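Local coordinates for protein prefoldin beta subunit 2 (Thermococcus sp., PDB 3AEI) that probably serves as the beta-type subunit of an archaeal prefoldin, a coiled-coil chaperone that holds unfolded proteins and passes them to a group II chaperonin, at residues A[32-37]-A[68-73]; A[44-49]-A[55-60]. All coordinates share one frame; numbering follows the deposited sequence. Where two conformers were deposited one is given.

Contact 1 (32-37 with 68-73) and contact 2 (44-49 with 55-60) both use helix 59-93, and contact 2 is nested inside the chain loop that contact 1 closes. Their centres lie about 13 Å apart. Contact 1 is a surface contact in which one glutamate and one arginine bridge two helices over a small buried area. Contact 2 is partly buried: it zips the strands of a beta hairpin with backbone hydrogen bonds, packs isoleucines on one face and sets a tyrosine and a salt bridge on the other. The two meet where I37 packs on I46 and K59, and both touch the same sulfate and the second subunit.

Contact 1: A[32-37]-A[68-73]. With SO4 (sulfate ion), chain C.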
loop_
_atom_site.group_PDB
_atom_site.type_symbol
_atom_site.label_atom_id
_atom_site.label_comp_id
_atom_site.label_asym_id
_atom_site.label_seq_id
_atom_site.Cartn_x
_atom_site.Cartn_y
_atom_site.Cartn_z
ATOM N N TYR A 32 -2.811 -18.876 -6.205
ATOM C CA TYR A 32 -3.421 -19.429 -5.016
ATOM C C TYR A 32 -4.924 -19.198 -5.085
ATOM O O TYR A 32 -5.714 -20.120 -4.869
ATOM C CB TYR A 32 -2.834 -18.765 -3.771
ATOM C CG TYR A 32 -3.094 -19.527 -2.501
ATOM C CD1 TYR A 32 -2.121 -20.373 -1.954
ATOM C CD2 TYR A 32 -4.286 -19.367 -1.823
ATOM C CE1 TYR A 32 -2.348 -21.030 -0.741
ATOM C CE2 TYR A 32 -4.528 -20.022 -0.611
ATOM C CZ TYR A 32 -3.548 -20.844 -0.077
ATOM O OH TYR A 32 -3.760 -21.428 1.149
ATOM N N ALA A 33 -5.316 -17.977 -5.450
ATOM C CA ALA A 33 -6.736 -17.635 -5.557
ATOM C C ALA A 33 -7.418 -18.563 -6.590
ATOM O O ALA A 33 -8.535 -19.029 -6.360
ATOM C CB ALA A 33 -6.895 -16.164 -5.984
ATOM N N GLU A 34 -6.746 -18.834 -7.704
ATOM C CA GLU A 34 -7.324 -19.692 -8.761
ATOM C C GLU A 34 -7.614 -21.081 -8.204
ATOM O O GLU A 34 -8.665 -21.657 -8.460
ATOM C CB GLU A 34 -6.369 -19.791 -9.943
ATOM C CG GLU A 34 -7.033 -20.263 -11.225
ATOM C CD GLU A 34 -6.067 -20.190 -12.390
ATOM O OE1 GLU A 34 -6.511 -19.936 -13.526
ATOM O OE2 GLU A 34 -4.857 -20.380 -12.165
ATOM N N GLY A 35 -6.693 -21.600 -7.402
ATOM C CA GLY A 35 -6.926 -22.913 -6.815
ATOM C C GLY A 35 -8.178 -22.962 -5.965
ATOM O O GLY A 35 -8.901 -23.965 -5.999
ATOM N N ILE A 36 -8.448 -21.894 -5.212
ATOM C CA ILE A 36 -9.625 -21.836 -4.363
ATOM C C ILE A 36 -10.899 -21.670 -5.192
ATOM O O ILE A 36 -11.934 -22.337 -4.962
ATOM C CB ILE A 36 -9.552 -20.659 -3.386
ATOM C CG1 ILE A 36 -8.337 -20.855 -2.460
ATOM C CG2 ILE A 36 -10.869 -20.512 -2.631
ATOM C CD1 ILE A 36 -8.188 -19.834 -1.395
ATOM N N ILE A 37 -10.824 -20.762 -6.155
ATOM C CA ILE A 37 -11.981 -20.471 -6.987
ATOM C C ILE A 37 -12.437 -21.679 -7.781
ATOM O O ILE A 37 -13.628 -21.831 -8.051
ATOM C CB ILE A 37 -11.629 -19.310 -7.949
ATOM C CG1 ILE A 37 -11.502 -18.017 -7.134
ATOM C CG2 ILE A 37 -12.697 -19.139 -9.023
ATOM C CD1 ILE A 37 -10.708 -16.898 -7.894
ATOM N N ARG A 68 -4.722 -13.960 -17.590
ATOM C CA ARG A 68 -4.097 -12.891 -18.343
ATOM C C ARG A 68 -3.005 -12.245 -17.509
ATOM O O ARG A 68 -1.926 -11.961 -18.009
ATOM C CB ARG A 68 -5.114 -11.820 -18.747
ATOM C CG ARG A 68 -6.231 -12.327 -19.662
ATOM C CD ARG A 68 -7.023 -11.163 -20.255
ATOM N NE ARG A 68 -8.314 -11.565 -20.803
ATOM C CZ ARG A 68 -9.466 -11.483 -20.141
ATOM N NH1 ARG A 68 -9.497 -11.013 -18.897
ATOM N NH2 ARG A 68 -10.591 -11.862 -20.725
ATOM N N SER A 69 -3.293 -12.024 -16.229
ATOM C CA SER A 69 -2.322 -11.369 -15.357
ATOM C C SER A 69 -1.074 -12.224 -15.235
ATOM O O SER A 69 0.045 -11.702 -15.228
ATOM C CB SER A 69 -2.950 -11.122 -13.958
ATOM O OG SER A 69 -3.939 -10.106 -14.025
ATOM N N ARG A 70 -1.249 -13.538 -15.134
ATOM C CA ARG A 70 -0.084 -14.410 -15.023
ATOM C C ARG A 70 0.792 -14.293 -16.258
ATOM O O ARG A 70 2.015 -14.314 -16.176
ATOM C CB ARG A 70 -0.498 -15.863 -14.816
ATOM C CG ARG A 70 -0.830 -16.205 -13.357
ATOM C CD ARG A 70 -1.365 -17.618 -13.224
ATOM N NE ARG A 70 -0.511 -18.589 -13.896
ATOM C CZ ARG A 70 -0.846 -19.857 -14.104
ATOM N NH1 ARG A 70 -2.026 -20.312 -13.689
ATOM N NH2 ARG A 70 -0.008 -20.672 -14.740
ATOM N N LEU A 71 0.165 -14.151 -17.419
ATOM C CA LEU A 71 0.938 -14.015 -18.651
ATOM C C LEU A 71 1.774 -12.749 -18.654
ATOM O O LEU A 71 2.953 -12.762 -19.009
ATOM C CB LEU A 71 -0.026 -14.021 -19.834
ATOM C CG LEU A 71 0.527 -14.213 -21.235
ATOM C CD1 LEU A 71 1.558 -15.344 -21.254
ATOM C CD2 LEU A 71 -0.642 -14.500 -22.151
ATOM N N VAL A 72 1.162 -11.645 -18.239
ATOM C CA VAL A 72 1.846 -10.371 -18.178
ATOM C C VAL A 72 2.958 -10.499 -17.132
ATOM O O VAL A 72 4.089 -10.101 -17.371
ATOM C CB VAL A 72 0.865 -9.228 -17.775
ATOM C CG1 VAL A 72 1.618 -7.952 -17.422
ATOM C CG2 VAL A 72 -0.096 -8.944 -18.931
ATOM N N TYR A 73 2.653 -11.071 -15.968
ATOM C CA TYR A 73 3.714 -11.159 -14.962
ATOM C C TYR A 73 4.831 -12.127 -15.376
ATOM O O TYR A 73 6.007 -11.811 -15.221
ATOM C CB TYR A 73 3.160 -11.563 -13.586
ATOM C CG TYR A 73 2.231 -10.558 -12.943
ATOM C CD1 TYR A 73 2.560 -9.212 -12.899
ATOM C CD2 TYR A 73 1.065 -10.973 -12.299
ATOM C CE1 TYR A 73 1.762 -8.296 -12.220
ATOM C CE2 TYR A 73 0.256 -10.060 -11.620
ATOM C CZ TYR A 73 0.616 -8.731 -11.582
ATOM O OH TYR A 73 -0.138 -7.826 -10.873
HETATM S S SO4 C . -7.275 -8.237 -17.082
HETATM O O1 SO4 C . -6.870 -8.499 -18.477
HETATM O O2 SO4 C . -6.174 -8.597 -16.173
HETATM O O3 SO4 C . -8.461 -9.049 -16.753
HETATM O O4 SO4 C . -7.594 -6.804 -16.931
#
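E34 and R70 alone join these two helical segments, through a salt bridge between OE2 of E34 and NH1 of R70 at 3.2 Å. The hydrogen bond within it is weak, its N-H...O angle only 125°. OE2 lies at the edge of the guanidinium, in its plane, yet the carboxylate stands almost perpendicular to that group (87°), so one oxygen does all the touching. E34 reaches over with its CG anti to the backbone N (chi1 -162°) and the rest of its chain extended; R70 arrives crosswise, its chain bent at chi3.

The charges belong to a wider network. NH1 of R70 also pairs with E67, its stronger partner, and NE with E31, so three carboxylates share this one guanidinium. R70 probably also offsets the repulsion between E34 and E67, whose oxygens lie close together.

A sulfate, probably from the crystallisation liquor, lies beside the 68-73 segment. In one of the two conformers of R68, NH1 comes 3.1 Å from O3, a weak and doubtful bond, while OG of S69 comes within 3.4 Å of O2; H65 and R48 hold the anion more surely.

Apolar packing takes over around the bridge: E34 touches I63 and I66, and I37 also rests on I66. Such an ionic link flanking an apolar seam is characteristic of an antiparallel coiled coil, here the two-helix stalk of a prefoldin subunit.

Contact 2: A[44-49]-A[55-60]; sequences RRIYRA and VEITKD. With SO4 (sulfate ion), chain C.
I46 and I57 form the close-packed side of this antiparallel hairpin, CG2 of I46 resting 3.9 Å from CG1 of I57. With chi1 of 61°, CG1 of I57 sits between its backbone N and carbonyl carbon, which turns this branch toward I46. CD1 of I46 continues to CA of K59 (3.7 Å), at the start of the following helix. R48 and V55 are joined by a pair of backbone hydrogen bonds, and I57 N donates to I46 O at 2.9 Å.

On the other face, the ring of Y47 lies against E56: CG of E56 stands over one face, offset toward the rim, with CB 3.6 Å from CE1 of Y47. From there the extended glutamate carries OE2 to NH1 of R45, a salt bridge of 2.8 Å. The nitrogen approaches the syn side of OE2, 17° out of the carboxylate plane. Replacing E56 with an alanine would probably leave R45 without this charge partner and uncover part of the Y47 ring.

The strands are looser toward I46 N, where a water accepts from that nitrogen and donates to I57 O, with a weak bond to E56 OE2. R48 departs from the hairpin; its NH2 gives O4 of the sulfate a 2.8 Å bond.

I46 and I57 both pack on A62 of helix 59-93, and I46 also meets I37 of helix 2-37. Y47 and R48 pair with a strand of the second subunit, extending the sheet across the interface.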
loop_
_atom_site.group_PDB
_atom_site.type_symbol
_atom_site.label_atom_id
_atom_site.label_comp_id
_atom_site.label_asym_id
_atom_site.label_seq_id
_atom_site.Cartn_x
_atom_site.Cartn_y
_atom_site.Cartn_z
ATOM N N ARG A 44 -18.999 -19.062 -3.980
ATOM C CA ARG A 44 -18.028 -18.129 -3.433
ATOM C C ARG A 44 -18.159 -16.895 -4.281
ATOM O O ARG A 44 -17.943 -16.938 -5.510
ATOM C CB ARG A 44 -16.562 -18.572 -3.573
ATOM C CG ARG A 44 -16.095 -19.728 -2.697
ATOM C CD ARG A 44 -14.621 -20.072 -3.023
ATOM N NE ARG A 44 -14.235 -21.367 -2.442
ATOM C CZ ARG A 44 -13.849 -21.555 -1.179
ATOM N NH1 ARG A 44 -13.774 -20.533 -0.328
ATOM N NH2 ARG A 44 -13.535 -22.762 -0.758
ATOM N N ARG A 45 -18.502 -15.801 -3.626
ATOM C CA ARG A 45 -18.581 -14.530 -4.305
ATOM C C ARG A 45 -17.132 -14.083 -4.527
ATOM O O ARG A 45 -16.245 -14.433 -3.754
ATOM C CB ARG A 45 -19.312 -13.511 -3.434
ATOM C CG ARG A 45 -20.826 -13.795 -3.330
ATOM C CD ARG A 45 -21.501 -12.571 -2.703
ATOM N NE ARG A 45 -22.919 -12.741 -2.419
ATOM C CZ ARG A 45 -23.901 -12.381 -3.235
ATOM N NH1 ARG A 45 -23.624 -11.827 -4.407
ATOM N NH2 ARG A 45 -25.166 -12.553 -2.868
ATOM N N ILE A 46 -16.904 -13.339 -5.607
ATOM C CA ILE A 46 -15.571 -12.832 -5.920
ATOM C C ILE A 46 -15.696 -11.350 -6.301
ATOM O O ILE A 46 -16.652 -10.926 -6.980
ATOM C CB ILE A 46 -14.938 -13.573 -7.113
ATOM C CG1 ILE A 46 -14.890 -15.096 -6.827
ATOM C CG2 ILE A 46 -13.533 -13.068 -7.320
ATOM C CD1 ILE A 46 -14.720 -15.959 -8.147
ATOM N N TYR A 47 -14.740 -10.548 -5.832
ATOM C CA TYR A 47 -14.697 -9.137 -6.191
ATOM C C TYR A 47 -13.333 -8.818 -6.779
ATOM O O TYR A 47 -12.321 -9.455 -6.437
ATOM C CB TYR A 47 -14.892 -8.238 -4.935
ATOM C CG TYR A 47 -16.306 -8.312 -4.392
ATOM C CD1 TYR A 47 -17.282 -7.396 -4.805
ATOM C CD2 TYR A 47 -16.693 -9.334 -3.513
ATOM C CE1 TYR A 47 -18.586 -7.503 -4.361
ATOM C CE2 TYR A 47 -18.008 -9.427 -3.069
ATOM C CZ TYR A 47 -18.941 -8.509 -3.505
ATOM O OH TYR A 47 -20.263 -8.592 -3.068
ATOM N N ARG A 48 -13.294 -7.843 -7.671
ATOM C CA ARG A 48 -12.024 -7.387 -8.220
ATOM C C ARG A 48 -11.862 -5.926 -7.792
ATOM O O ARG A 48 -12.819 -5.126 -7.807
ATOM C CB ARG A 48 -11.982 -7.523 -9.737
ATOM C CG ARG A 48 -10.703 -6.902 -10.372
ATOM C CD ARG A 48 -10.540 -7.409 -11.794
ATOM N NE ARG A 48 -9.457 -6.709 -12.461
ATOM C CZ ARG A 48 -9.249 -6.748 -13.773
ATOM N NH1 ARG A 48 -10.056 -7.453 -14.542
ATOM N NH2 ARG A 48 -8.237 -6.078 -14.303
ATOM N N ALA A 49 -10.638 -5.593 -7.389
ATOM C CA ALA A 49 -10.335 -4.258 -6.912
ATOM C C ALA A 49 -9.840 -3.356 -8.033
ATOM O O ALA A 49 -8.915 -3.724 -8.758
ATOM C CB ALA A 49 -9.246 -4.345 -5.843
ATOM N N VAL A 55 -15.548 -4.518 -7.246
ATOM C CA VAL A 55 -16.709 -4.815 -8.118
ATOM C C VAL A 55 -16.888 -6.315 -8.208
ATOM O O VAL A 55 -15.932 -7.031 -8.465
ATOM C CB VAL A 55 -16.460 -4.276 -9.554
ATOM C CG1 VAL A 55 -17.653 -4.584 -10.447
ATOM C CG2 VAL A 55 -16.214 -2.787 -9.487
ATOM N N GLU A 56 -18.115 -6.793 -8.024
ATOM C CA GLU A 56 -18.344 -8.216 -8.071
ATOM C C GLU A 56 -18.131 -8.767 -9.470
ATOM O O GLU A 56 -18.572 -8.161 -10.450
ATOM C CB GLU A 56 -19.753 -8.511 -7.594
ATOM C CG GLU A 56 -20.004 -9.999 -7.404
ATOM C CD GLU A 56 -21.360 -10.286 -6.772
ATOM O OE1 GLU A 56 -22.228 -9.408 -6.777
ATOM O OE2 GLU A 56 -21.568 -11.396 -6.268
ATOM N N ILE A 57 -17.438 -9.898 -9.544
ATOM C CA ILE A 57 -17.193 -10.535 -10.819
ATOM C C ILE A 57 -17.519 -12.009 -10.710
ATOM O O ILE A 57 -17.651 -12.537 -9.612
ATOM C CB ILE A 57 -15.748 -10.361 -11.329
ATOM C CG1 ILE A 57 -14.730 -10.969 -10.381
ATOM C CG2 ILE A 57 -15.438 -8.887 -11.529
ATOM C CD1 ILE A 57 -13.358 -11.043 -10.990
ATOM N N THR A 58 -17.691 -12.656 -11.850
ATOM C CA THR A 58 -18.006 -14.078 -11.829
ATOM C C THR A 58 -16.757 -14.947 -11.743
ATOM O O THR A 58 -15.634 -14.484 -11.925
ATOM C CB THR A 58 -18.769 -14.478 -13.117
ATOM O OG1 THR A 58 -17.890 -14.341 -14.250
ATOM C CG2 THR A 58 -20.011 -13.585 -13.314
ATOM N N LYS A 59 -16.966 -16.234 -11.464
ATOM C CA LYS A 59 -15.864 -17.183 -11.426
ATOM C C LYS A 59 -15.114 -17.165 -12.763
ATOM O O LYS A 59 -13.902 -17.112 -12.793
ATOM C CB LYS A 59 -16.418 -18.591 -11.140
ATOM C CG LYS A 59 -15.403 -19.690 -11.320
ATOM C CD LYS A 59 -16.049 -21.057 -11.091
ATOM C CE LYS A 59 -15.084 -22.196 -11.419
ATOM N NZ LYS A 59 -15.702 -23.555 -11.280
ATOM N N ASP A 60 -15.828 -17.211 -13.887
ATOM C CA ASP A 60 -15.179 -17.185 -15.192
ATOM C C ASP A 60 -14.400 -15.891 -15.427
ATOM O O ASP A 60 -13.315 -15.907 -15.996
ATOM C CB ASP A 60 -16.223 -17.388 -16.304
ATOM C CG ASP A 60 -16.681 -18.842 -16.422
ATOM O OD1 ASP A 60 -17.466 -19.136 -17.354
ATOM O OD2 ASP A 60 -16.263 -19.690 -15.599
HETATM S S SO4 C . -7.275 -8.237 -17.082
HETATM O O1 SO4 C . -6.870 -8.499 -18.477
HETATM O O2 SO4 C . -6.174 -8.597 -16.173
HETATM O O3 SO4 C . -8.461 -9.049 -16.753
HETATM O O4 SO4 C . -7.594 -6.804 -16.931
HETATM O O HOH W 1 -19.164 -13.380 -7.392
#